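Local coordinates for protein copper chaperone PCu(A)C (Methylosinus trichosporium OB3b, PDB 6P1F) that binds copper through the PCuAC domain present here, part of a longer protein, and probably acts as a copper chaperone in this methane-oxidising bacterium, at residues Gly43-Asp48 against Ala108-Ile113; Ala47-Val52 against Ala99-Val104; Gln53-Ile56 against Ala62-Asp65. One frame throughout, in Å; residues are numbered along the deposited sequence.

Contact 1 (Gly43-Asp48 against Ala108-Ile113); sequences GVKSAD and AGEVTI
K45 and E110 reach over an intervening strand to form a salt bridge on the outer surface of the sheet. K45 NZ lies 2.6 Å from E110 OE2, which it meets nearly along the C-O axis. E110 OE1 stays 4.5 Å from K45 NZ, so the ammonium is held by one carboxylate oxygen rather than by a fork of two. The neighbouring methylene adds little: K45 CE is 3.4 Å from the same E110 OE2, and no other side chains meet between the two segments. The lysine has CG beside its backbone N and runs out straight until it bends at chi3 (-57°), which swings CE and NZ across to the acid. The glutamate is extended beyond CG, and the two chains cross at about a right angle. The backbones keep well apart, the nearest CA atoms being those of K45 and T112, 8.8 Å from each other. Both partners are exposed, so solvent probably screens the attraction between their charges. At the far end of 43-48, S46 OG accepts from D48 N at 2.9 Å, an ST turn that bends the chain as it leaves the strand.

The tight packing is on the inner face. There V44 rests on L103 and also on F49, V52 and F54, while V111 and I113 meet strands 2-5 and 8-16 through Y3, V5, I10 and P13. The gap between the two segments is filled by strand 98-105, antiparallel to both: its backbone bonds with G43 and K45 on one edge and with V111 and I113 on the other. The salt bridge therefore joins second neighbours, strands 39-45 and 109-118, above T102 of the middle strand.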
ATOM      1  N   GLY A  43      -6.088   0.499  -8.161  1.00 21.35           N
ATOM      2  CA  GLY A  43      -6.036  -0.946  -8.082  1.00 25.72           C
ATOM      3  C   GLY A  43      -4.754  -1.421  -7.462  1.00 23.51           C
ATOM      4  O   GLY A  43      -3.716  -0.745  -7.561  1.00 20.55           O
ATOM      5  N   VAL A  44      -4.826  -2.588  -6.818  1.00 18.49           N
ATOM      6  CA  VAL A  44      -3.635  -3.263  -6.316  1.00 21.07           C
ATOM      7  C   VAL A  44      -3.774  -4.706  -6.733  1.00 25.38           C
ATOM      8  O   VAL A  44      -4.656  -5.407  -6.252  1.00 28.67           O
ATOM      9  CB  VAL A  44      -3.501  -3.159  -4.811  1.00 25.97           C
ATOM     10  CG1 VAL A  44      -2.308  -3.956  -4.330  1.00 23.42           C
ATOM     11  CG2 VAL A  44      -3.401  -1.690  -4.383  1.00 24.69           C
ATOM     12  N   LYS A  45      -2.918  -5.150  -7.641  1.00 18.75           N
ATOM     13  CA  LYS A  45      -3.092  -6.474  -8.219  1.00 17.91           C
ATOM     14  C   LYS A  45      -2.116  -7.434  -7.569  1.00 17.73           C
ATOM     15  O   LYS A  45      -0.936  -7.182  -7.521  1.00 20.81           O
ATOM     16  CB  LYS A  45      -2.883  -6.446  -9.733  1.00 21.57           C
ATOM     17  CG  LYS A  45      -3.881  -5.536 -10.460  1.00 26.34           C
ATOM     18  CD  LYS A  45      -3.736  -5.648 -11.972  1.00 33.28           C
ATOM     19  CE  LYS A  45      -2.313  -5.327 -12.441  1.00 36.29           C
ATOM     20  NZ  LYS A  45      -2.209  -5.314 -13.934  1.00 41.00           N
ATOM     21  N   SER A  46      -2.642  -8.535  -7.049  1.00 18.14           N
ATOM     22  CA  SER A  46      -1.794  -9.540  -6.463  1.00 17.32           C
ATOM     23  C   SER A  46      -2.514 -10.865  -6.410  1.00 22.88           C
ATOM     24  O   SER A  46      -3.724 -10.905  -6.196  1.00 24.14           O
ATOM     25  CB  SER A  46      -1.393  -9.156  -5.048  1.00 25.35           C
ATOM     26  OG  SER A  46      -0.604 -10.188  -4.477  1.00 29.79           O
ATOM     27  N   ALA A  47      -1.749 -11.943  -6.568  1.00 27.05           N
ATOM     28  CA  ALA A  47      -2.310 -13.274  -6.442  1.00 35.55           C
ATOM     29  C   ALA A  47      -2.314 -13.691  -4.970  1.00 33.67           C
ATOM     30  O   ALA A  47      -2.818 -14.760  -4.631  1.00 45.57           O
ATOM     31  CB  ALA A  47      -1.516 -14.270  -7.288  1.00 39.04           C
ATOM     32  N   ASP A  48      -1.748 -12.851  -4.105  1.00 25.49           N
ATOM     33  CA  ASP A  48      -1.609 -13.176  -2.689  1.00 26.41           C
ATOM     34  C   ASP A  48      -2.886 -12.894  -1.914  1.00 24.92           C
ATOM     35  O   ASP A  48      -3.098 -13.492  -0.870  1.00 21.76           O
ATOM     36  CB  ASP A  48      -0.456 -12.393  -2.028  1.00 28.92           C
ATOM     37  CG  ASP A  48       0.925 -12.830  -2.509  1.00 40.41           C
ATOM     38  OD1 ASP A  48       1.025 -13.851  -3.213  1.00 33.70           O
ATOM     39  OD2 ASP A  48       1.918 -12.153  -2.161  1.00 33.75           O
ATOM     40  N   ALA A 108      -0.746   7.951 -13.943  1.00 19.48           N
ATOM     41  CA  ALA A 108       0.659   7.558 -14.072  1.00 18.68           C
ATOM     42  C   ALA A 108       0.848   6.161 -14.643  1.00 21.76           C
ATOM     43  O   ALA A 108       1.895   5.889 -15.248  1.00 22.81           O
ATOM     44  CB  ALA A 108       1.354   7.659 -12.747  1.00 18.37           C
ATOM     45  N   GLY A 109      -0.115   5.266 -14.453  1.00 17.27           N
ATOM     46  CA  GLY A 109      -0.019   3.912 -14.965  1.00 18.38           C
ATOM     47  C   GLY A 109       0.431   2.910 -13.925  1.00 19.87           C
ATOM     48  O   GLY A 109       0.229   3.139 -12.744  1.00 18.24           O
ATOM     49  N   GLU A 110       1.019   1.794 -14.369  1.00 17.02           N
ATOM     50  CA  GLU A 110       1.249   0.634 -13.497  1.00 16.95           C
ATOM     51  C   GLU A 110       2.694   0.549 -13.017  1.00 17.30           C
ATOM     52  O   GLU A 110       3.630   0.873 -13.756  1.00 18.89           O
ATOM     53  CB  GLU A 110       0.861  -0.671 -14.220  1.00 19.52           C
ATOM     54  CG  GLU A 110      -0.630  -0.775 -14.557  1.00 22.44           C
ATOM     55  CD  GLU A 110      -0.963  -2.022 -15.363  1.00 48.67           C
ATOM     56  OE1 GLU A 110      -0.795  -1.989 -16.600  1.00 65.30           O
ATOM     57  OE2 GLU A 110      -1.388  -3.036 -14.763  1.00 54.51           O
ATOM     58  N   VAL A 111       2.857   0.177 -11.748  1.00 16.51           N
ATOM     59  CA  VAL A 111       4.196  -0.052 -11.207  1.00 15.77           C
ATOM     60  C   VAL A 111       4.110  -1.261 -10.301  1.00 19.20           C
ATOM     61  O   VAL A 111       3.209  -1.367  -9.480  1.00 17.53           O
ATOM     62  CB  VAL A 111       4.700   1.198 -10.456  1.00 16.35           C
ATOM     63  CG1 VAL A 111       3.679   1.691  -9.418  1.00 19.60           C
ATOM     64  CG2 VAL A 111       6.105   0.977  -9.858  1.00 18.30           C
ATOM     65  N   THR A 112       5.033  -2.193 -10.471  1.00 19.10           N
ATOM     66  CA  THR A 112       5.072  -3.377  -9.615  1.00 17.35           C
ATOM     67  C   THR A 112       6.063  -3.174  -8.496  1.00 21.26           C
ATOM     68  O   THR A 112       7.242  -2.867  -8.738  1.00 22.15           O
ATOM     69  CB  THR A 112       5.453  -4.616 -10.437  1.00 22.50           C
ATOM     70  OG1 THR A 112       4.453  -4.837 -11.460  1.00 21.04           O
ATOM     71  CG2 THR A 112       5.562  -5.842  -9.539  1.00 23.74           C
ATOM     72  N   ILE A 113       5.598  -3.316  -7.261  1.00 16.49           N
ATOM     73  CA  ILE A 113       6.432  -3.075  -6.108  1.00 16.42           C
ATOM     74  C   ILE A 113       6.680  -4.374  -5.365  1.00 16.68           C
ATOM     75  O   ILE A 113       5.947  -5.366  -5.555  1.00 17.09           O
ATOM     76  CB  ILE A 113       5.802  -2.071  -5.130  1.00 15.73           C
ATOM     77  CG1 ILE A 113       4.536  -2.669  -4.516  1.00 18.25           C
ATOM     78  CG2 ILE A 113       5.474  -0.750  -5.852  1.00 16.99           C
ATOM     79  CD1 ILE A 113       4.005  -1.832  -3.368  1.00 19.30           C
TER

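Contact 2 (Ala47-Val52 against Ala99-Val104); sequences ADFRSV and AEMTLV
A Met-aromatic contact between F49 and M101 links segment 47-52 to strand 98-105 in the interior of the beta-sandwich, the cupredoxin-like framework of PCuAC domains. The thioether comes to the rim of the phenyl ring, not its face: M101 SD is 5.3 Å from the centroid of the F49 ring and 81° off its normal. M101 CE lies 4.0 Å from F49 CE2, close to the ring plane, and M101 SD is equally far from F49 CZ. F49 has CG between its backbone N and carbonyl carbon (chi1 49°), which carries the far end of the ring to the methionine. The M101 chain, bent at chi3, crosses it at about a right angle.

Beside this apolar part, a water ties the segments together. It donates to D48 OD2 at 2.6 Å and to E100 O at 2.8 Å, using both its protons. The methyl A99 CB packs 4.0 Å from D48 OD2, while the other carboxylate oxygen of D48 makes a long, weak ion pair with K91.

R50 and S51 form a classic beta bulge opposite V87 of strand 73-89. F49 also packs on I89 of that strand and V44 of strand 39-45, and M101 on I113 and A115 of strand 109-118.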
ATOM      1  N   ALA A  47      -1.749 -11.943  -6.568  1.00 27.05           N
ATOM      2  CA  ALA A  47      -2.310 -13.274  -6.442  1.00 35.55           C
ATOM      3  C   ALA A  47      -2.314 -13.691  -4.970  1.00 33.67           C
ATOM      4  O   ALA A  47      -2.818 -14.760  -4.631  1.00 45.57           O
ATOM      5  CB  ALA A  47      -1.516 -14.270  -7.288  1.00 39.04           C
ATOM      6  N   ASP A  48      -1.748 -12.851  -4.105  1.00 25.49           N
ATOM      7  CA  ASP A  48      -1.609 -13.176  -2.689  1.00 26.41           C
ATOM      8  C   ASP A  48      -2.886 -12.894  -1.914  1.00 24.92           C
ATOM      9  O   ASP A  48      -3.098 -13.492  -0.870  1.00 21.76           O
ATOM     10  CB  ASP A  48      -0.456 -12.393  -2.028  1.00 28.92           C
ATOM     11  CG  ASP A  48       0.925 -12.830  -2.509  1.00 40.41           C
ATOM     12  OD1 ASP A  48       1.025 -13.851  -3.213  1.00 33.70           O
ATOM     13  OD2 ASP A  48       1.918 -12.153  -2.161  1.00 33.75           O
ATOM     14  N   PHE A  49      -3.720 -11.979  -2.404  1.00 20.97           N
ATOM     15  CA  PHE A  49      -4.888 -11.546  -1.626  1.00 18.29           C
ATOM     16  C   PHE A  49      -5.997 -11.055  -2.530  1.00 18.95           C
ATOM     17  O   PHE A  49      -5.796 -10.725  -3.706  1.00 20.31           O
ATOM     18  CB  PHE A  49      -4.492 -10.455  -0.597  1.00 18.98           C
ATOM     19  CG  PHE A  49      -3.670  -9.336  -1.167  1.00 20.51           C
ATOM     20  CD1 PHE A  49      -4.260  -8.241  -1.771  1.00 21.21           C
ATOM     21  CD2 PHE A  49      -2.276  -9.377  -1.081  1.00 23.24           C
ATOM     22  CE1 PHE A  49      -3.489  -7.198  -2.309  1.00 22.63           C
ATOM     23  CE2 PHE A  49      -1.501  -8.331  -1.610  1.00 26.05           C
ATOM     24  CZ  PHE A  49      -2.129  -7.253  -2.240  1.00 22.11           C
ATOM     25  N   ARG A  50      -7.213 -11.041  -2.002  1.00 15.94           N
ATOM     26  CA  ARG A  50      -8.363 -10.694  -2.823  1.00 17.69           C
ATOM     27  C   ARG A  50      -8.470  -9.210  -3.100  1.00 23.92           C
ATOM     28  O   ARG A  50      -8.751  -8.787  -4.220  1.00 21.53           O
ATOM     29  CB  ARG A  50      -9.658 -11.165  -2.136  1.00 18.73           C
ATOM     30  CG  ARG A  50     -10.911 -11.021  -3.040  1.00 24.39           C
ATOM     31  CD  ARG A  50     -12.248 -10.934  -2.251  1.00 25.34           C
ATOM     32  NE  ARG A  50     -12.490 -12.076  -1.370  1.00 32.52           N
ATOM     33  CZ  ARG A  50     -13.091 -13.212  -1.739  1.00 37.84           C
ATOM     34  NH1 ARG A  50     -13.535 -13.381  -2.980  1.00 24.82           N
ATOM     35  NH2 ARG A  50     -13.256 -14.193  -0.862  1.00 33.15           N
ATOM     36  N   SER A  51      -8.320  -8.393  -2.070  1.00 20.36           N
ATOM     37  CA  SER A  51      -8.612  -6.994  -2.269  1.00 22.45           C
ATOM     38  C   SER A  51      -7.919  -6.160  -1.234  1.00 19.67           C
ATOM     39  O   SER A  51      -7.249  -6.698  -0.350  1.00 18.82           O
ATOM     40  CB  SER A  51     -10.120  -6.741  -2.221  1.00 34.05           C
ATOM     41  OG  SER A  51     -10.643  -7.177  -0.986  1.00 36.57           O
ATOM     42  N   VAL A  52      -8.047  -4.851  -1.400  1.00 18.42           N
ATOM     43  CA  VAL A  52      -7.487  -3.914  -0.437  1.00 17.12           C
ATOM     44  C   VAL A  52      -8.514  -2.891  -0.018  1.00 21.47           C
ATOM     45  O   VAL A  52      -9.488  -2.586  -0.743  1.00 22.20           O
ATOM     46  CB  VAL A  52      -6.255  -3.171  -0.987  1.00 17.71           C
ATOM     47  CG1 VAL A  52      -5.165  -4.162  -1.438  1.00 18.24           C
ATOM     48  CG2 VAL A  52      -6.654  -2.243  -2.114  1.00 23.11           C
ATOM     49  N   ALA A  99       6.647  -9.071  -0.805  1.00 18.28           N
ATOM     50  CA  ALA A  99       5.421  -9.482  -1.462  1.00 18.87           C
ATOM     51  C   ALA A  99       5.219  -8.630  -2.719  1.00 16.75           C
ATOM     52  O   ALA A  99       5.166  -7.402  -2.629  1.00 19.38           O
ATOM     53  CB  ALA A  99       4.221  -9.313  -0.495  1.00 23.62           C
ATOM     54  N   GLU A 100       5.180  -9.282  -3.877  1.00 17.99           N
ATOM     55  CA  GLU A 100       5.030  -8.579  -5.150  1.00 18.26           C
ATOM     56  C   GLU A 100       3.594  -8.186  -5.410  1.00 18.71           C
ATOM     57  O   GLU A 100       2.680  -9.001  -5.283  1.00 22.86           O
ATOM     58  CB  GLU A 100       5.530  -9.458  -6.297  1.00 26.45           C
ATOM     59  CG  GLU A 100       5.428  -8.779  -7.688  1.00 31.20           C
ATOM     60  CD  GLU A 100       6.003  -9.645  -8.815  1.00 44.84           C
ATOM     61  OE1 GLU A 100       5.429 -10.712  -9.113  1.00 50.28           O
ATOM     62  OE2 GLU A 100       7.040  -9.263  -9.388  1.00 39.78           O
ATOM     63  N   MET A 101       3.378  -6.920  -5.728  1.00 15.57           N
ATOM     64  CA  MET A 101       2.042  -6.522  -6.135  1.00 15.73           C
ATOM     65  C   MET A 101       2.124  -5.368  -7.129  1.00 18.75           C
ATOM     66  O   MET A 101       3.087  -4.620  -7.162  1.00 18.82           O
ATOM     67  CB  MET A 101       1.211  -6.144  -4.903  1.00 18.69           C
ATOM     68  CG  MET A 101       1.787  -4.958  -4.149  1.00 19.51           C
ATOM     69  SD  MET A 101       1.055  -4.791  -2.491  1.00 20.40           S
ATOM     70  CE  MET A 101       1.878  -6.137  -1.611  1.00 20.19           C
ATOM     71  N   THR A 102       1.099  -5.203  -7.950  1.00 14.89           N
ATOM     72  CA  THR A 102       1.140  -4.130  -8.928  1.00 15.69           C
ATOM     73  C   THR A 102       0.174  -3.015  -8.540  1.00 17.80           C
ATOM     74  O   THR A 102      -1.000  -3.274  -8.322  1.00 19.00           O
ATOM     75  CB  THR A 102       0.812  -4.655 -10.321  1.00 18.98           C
ATOM     76  OG1 THR A 102       1.803  -5.643 -10.667  1.00 21.13           O
ATOM     77  CG2 THR A 102       0.851  -3.531 -11.327  1.00 19.88           C
ATOM     78  N   LEU A 103       0.674  -1.785  -8.453  1.00 16.20           N
ATOM     79  CA  LEU A 103      -0.193  -0.630  -8.196  1.00 15.77           C
ATOM     80  C   LEU A 103      -0.645  -0.043  -9.512  1.00 18.89           C
ATOM     81  O   LEU A 103       0.155   0.085 -10.428  1.00 18.78           O
ATOM     82  CB  LEU A 103       0.542   0.422  -7.399  1.00 16.53           C
ATOM     83  CG  LEU A 103       1.173  -0.087  -6.099  1.00 19.36           C
ATOM     84  CD1 LEU A 103       1.859   1.100  -5.357  1.00 22.55           C
ATOM     85  CD2 LEU A 103       0.176  -0.773  -5.197  1.00 21.19           C
ATOM     86  N   VAL A 104      -1.921   0.327  -9.607  1.00 14.87           N
ATOM     87  CA  VAL A 104      -2.433   0.928 -10.835  1.00 15.13           C
ATOM     88  C   VAL A 104      -2.863   2.353 -10.560  1.00 15.04           C
ATOM     89  O   VAL A 104      -3.757   2.571  -9.740  1.00 17.49           O
ATOM     90  CB  VAL A 104      -3.630   0.154 -11.376  1.00 18.23           C
ATOM     91  CG1 VAL A 104      -4.116   0.772 -12.711  1.00 18.82           C
ATOM     92  CG2 VAL A 104      -3.253  -1.321 -11.550  1.00 21.79           C
TER
HETATM   93  O   HOH W   1       1.322  -9.715  -2.988  1.00 25.34           O

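Contact 3 (Gln53-Ile56 against Ala62-Asp65); sequences QFHI and ARED
H55 and R63 lie side by side and point the same way, with ring and guanidinium planes 26° apart. The touch is made by the base of the arginine: R63 CB sits over one face of the imidazole, 4.0 Å from its centroid, a CH-pi contact. Q53 runs alongside R63 in the same direction, Q53 OE1 3.9 Å from R63 CD. On the other side of the bridge E64 crosses I56 at about a right angle, laying its carboxylate against the isoleucine branch, with I56 CG1 3.4 Å from E64 OE2. F54 turns its ring edge to the backbone of D65.

The backbones join through a single antiparallel hydrogen-bonded pair: F54 N gives to E64 O (2.8 Å, 162°) and E64 N to F54 O (2.9 Å). A water extends the join, accepting from I56 N at 2.9 Å and probably donating to A62 O at 2.8 Å.

H55 is a zinc ligand in another structure of this protein; H59, E85 and H83, whose ring stacks on it, are also zinc ligands, probably of the same site. H55 ND1 bonds to L60 O, which, with the stacked H83 ring, restrains its rotation. With ND1 so engaged, NE2 is probably the nitrogen left to bind metal.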
ATOM      1  N   GLN A  53      -8.307  -2.400   1.194  1.00 17.49           N
ATOM      2  CA  GLN A  53      -9.094  -1.320   1.760  1.00 18.81           C
ATOM      3  C   GLN A  53      -8.157  -0.259   2.295  1.00 18.67           C
ATOM      4  O   GLN A  53      -7.317  -0.505   3.182  1.00 20.81           O
ATOM      5  CB  GLN A  53     -10.018  -1.823   2.893  1.00 19.09           C
ATOM      6  CG  GLN A  53     -10.940  -2.945   2.436  1.00 25.89           C
ATOM      7  CD  GLN A  53     -11.696  -3.636   3.574  1.00 39.02           C
ATOM      8  OE1 GLN A  53     -11.451  -3.382   4.756  1.00 39.14           O
ATOM      9  NE2 GLN A  53     -12.601  -4.542   3.212  1.00 34.96           N
ATOM     10  N   PHE A  54      -8.289   0.927   1.734  1.00 15.74           N
ATOM     11  CA  PHE A  54      -7.464   2.037   2.158  1.00 14.39           C
ATOM     12  C   PHE A  54      -8.115   2.760   3.312  1.00 17.49           C
ATOM     13  O   PHE A  54      -9.320   3.023   3.314  1.00 17.46           O
ATOM     14  CB  PHE A  54      -7.222   2.995   1.010  1.00 14.97           C
ATOM     15  CG  PHE A  54      -6.533   2.368  -0.179  1.00 15.45           C
ATOM     16  CD1 PHE A  54      -5.173   2.156  -0.159  1.00 19.08           C
ATOM     17  CD2 PHE A  54      -7.242   2.015  -1.315  1.00 18.33           C
ATOM     18  CE1 PHE A  54      -4.533   1.590  -1.265  1.00 16.26           C
ATOM     19  CE2 PHE A  54      -6.602   1.475  -2.432  1.00 22.81           C
ATOM     20  CZ  PHE A  54      -5.240   1.256  -2.390  1.00 20.80           C
ATOM     21  N   HIS A  55      -7.312   3.038   4.327  1.00 14.78           N
ATOM     22  CA  HIS A  55      -7.742   3.859   5.452  1.00 16.01           C
ATOM     23  C   HIS A  55      -6.884   5.104   5.491  1.00 21.31           C
ATOM     24  O   HIS A  55      -5.722   5.041   5.840  1.00 22.40           O
ATOM     25  CB  HIS A  55      -7.614   3.080   6.751  1.00 16.04           C
ATOM     26  CG  HIS A  55      -8.513   1.894   6.832  1.00 16.56           C
ATOM     27  ND1 HIS A  55      -9.674   1.906   7.574  1.00 22.18           N
ATOM     28  CD2 HIS A  55      -8.436   0.667   6.273  1.00 20.01           C
ATOM     29  CE1 HIS A  55     -10.266   0.729   7.480  1.00 27.04           C
ATOM     30  NE2 HIS A  55      -9.538  -0.040   6.698  1.00 23.03           N
ATOM     31  N   ILE A  56      -7.452   6.240   5.109  1.00 20.67           N
ATOM     32  CA  ILE A  56      -6.636   7.434   4.980  1.00 20.33           C
ATOM     33  C   ILE A  56      -7.300   8.584   5.705  1.00 26.38           C
ATOM     34  O   ILE A  56      -8.500   8.552   5.970  1.00 24.38           O
ATOM     35  CB  ILE A  56      -6.382   7.811   3.494  1.00 28.58           C
ATOM     36  CG1 ILE A  56      -7.690   8.184   2.805  1.00 36.34           C
ATOM     37  CG2 ILE A  56      -5.664   6.660   2.745  1.00 31.39           C
ATOM     38  CD1 ILE A  56      -7.482   8.807   1.431  1.00 42.42           C
ATOM     39  N   ALA A  62     -13.075   4.980   8.401  1.00 18.29           N
ATOM     40  CA  ALA A  62     -13.722   4.847   7.117  1.00 16.56           C
ATOM     41  C   ALA A  62     -12.729   4.229   6.134  1.00 19.18           C
ATOM     42  O   ALA A  62     -11.515   4.410   6.266  1.00 23.96           O
ATOM     43  CB  ALA A  62     -14.219   6.216   6.588  1.00 18.63           C
ATOM     44  N   ARG A  63     -13.237   3.477   5.174  1.00 14.52           N
ATOM     45  CA  ARG A  63     -12.337   2.854   4.214  1.00 16.25           C
ATOM     46  C   ARG A  63     -12.705   3.271   2.797  1.00 17.91           C
ATOM     47  O   ARG A  63     -13.778   3.826   2.543  1.00 22.93           O
ATOM     48  CB  ARG A  63     -12.360   1.331   4.352  1.00 22.95           C
ATOM     49  CG  ARG A  63     -13.698   0.706   4.143  1.00 27.57           C
ATOM     50  CD  ARG A  63     -13.916  -0.395   5.179  1.00 42.70           C
ATOM     51  NE  ARG A  63     -15.121  -1.161   4.900  1.00 43.88           N
ATOM     52  CZ  ARG A  63     -16.294  -0.997   5.507  1.00 42.16           C
ATOM     53  NH1 ARG A  63     -16.448  -0.097   6.477  1.00 32.90           N
ATOM     54  NH2 ARG A  63     -17.321  -1.753   5.137  1.00 52.08           N
ATOM     55  N   GLU A  64     -11.793   3.010   1.871  1.00 14.96           N
ATOM     56  CA  GLU A  64     -12.128   3.250   0.475  1.00 13.98           C
ATOM     57  C   GLU A  64     -11.330   2.300  -0.404  1.00 17.95           C
ATOM     58  O   GLU A  64     -10.367   1.682   0.055  1.00 19.81           O
ATOM     59  CB  GLU A  64     -11.856   4.699   0.112  1.00 15.82           C
ATOM     60  CG  GLU A  64     -10.474   5.204   0.530  1.00 19.64           C
ATOM     61  CD  GLU A  64     -10.454   6.725   0.608  1.00 28.94           C
ATOM     62  OE1 GLU A  64     -10.186   7.357  -0.431  1.00 33.19           O
ATOM     63  OE2 GLU A  64     -10.751   7.288   1.683  1.00 27.91           O
ATOM     64  N   ASP A  65     -11.759   2.117  -1.648  1.00 14.08           N
ATOM     65  CA  ASP A  65     -11.047   1.130  -2.474  1.00 15.68           C
ATOM     66  C   ASP A  65     -10.150   1.737  -3.536  1.00 17.85           C
ATOM     67  O   ASP A  65      -9.652   1.030  -4.425  1.00 20.00           O
ATOM     68  CB  ASP A  65     -12.068   0.161  -3.105  1.00 18.78           C
ATOM     69  CG  ASP A  65     -12.843   0.766  -4.229  1.00 20.69           C
ATOM     70  OD1 ASP A  65     -12.788   1.987  -4.459  1.00 23.92           O
ATOM     71  OD2 ASP A  65     -13.539  -0.030  -4.901  1.00 26.41           O
TER
HETATM   72  O   HOH W   2     -10.282   6.462   4.751  1.00 27.94           O

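In the fold
From the N terminus, the chain enters all three contacts in succession: strand 39-45 supplies contact 1, the corner after it and strand 49-55 supply contact 2, and the end of that strand supplies contact 3. Contact 3 closes first, a short loop that returns at 62-65. Contact 2 closes a longer one at 99-104 and contact 1 the longest at 108-113. The loops thus lie one within another without crossing, contacts 1 and 2 sharing A47 and D48. Contact 1 spans strand 98-105 on the sheet surface, contact 2 joins that strand to 47-52 inside, and contact 3 pairs the end of strand 49-55, with zinc ligand H55, to the following loop. V44 and F54 touch between contacts 1 and 3.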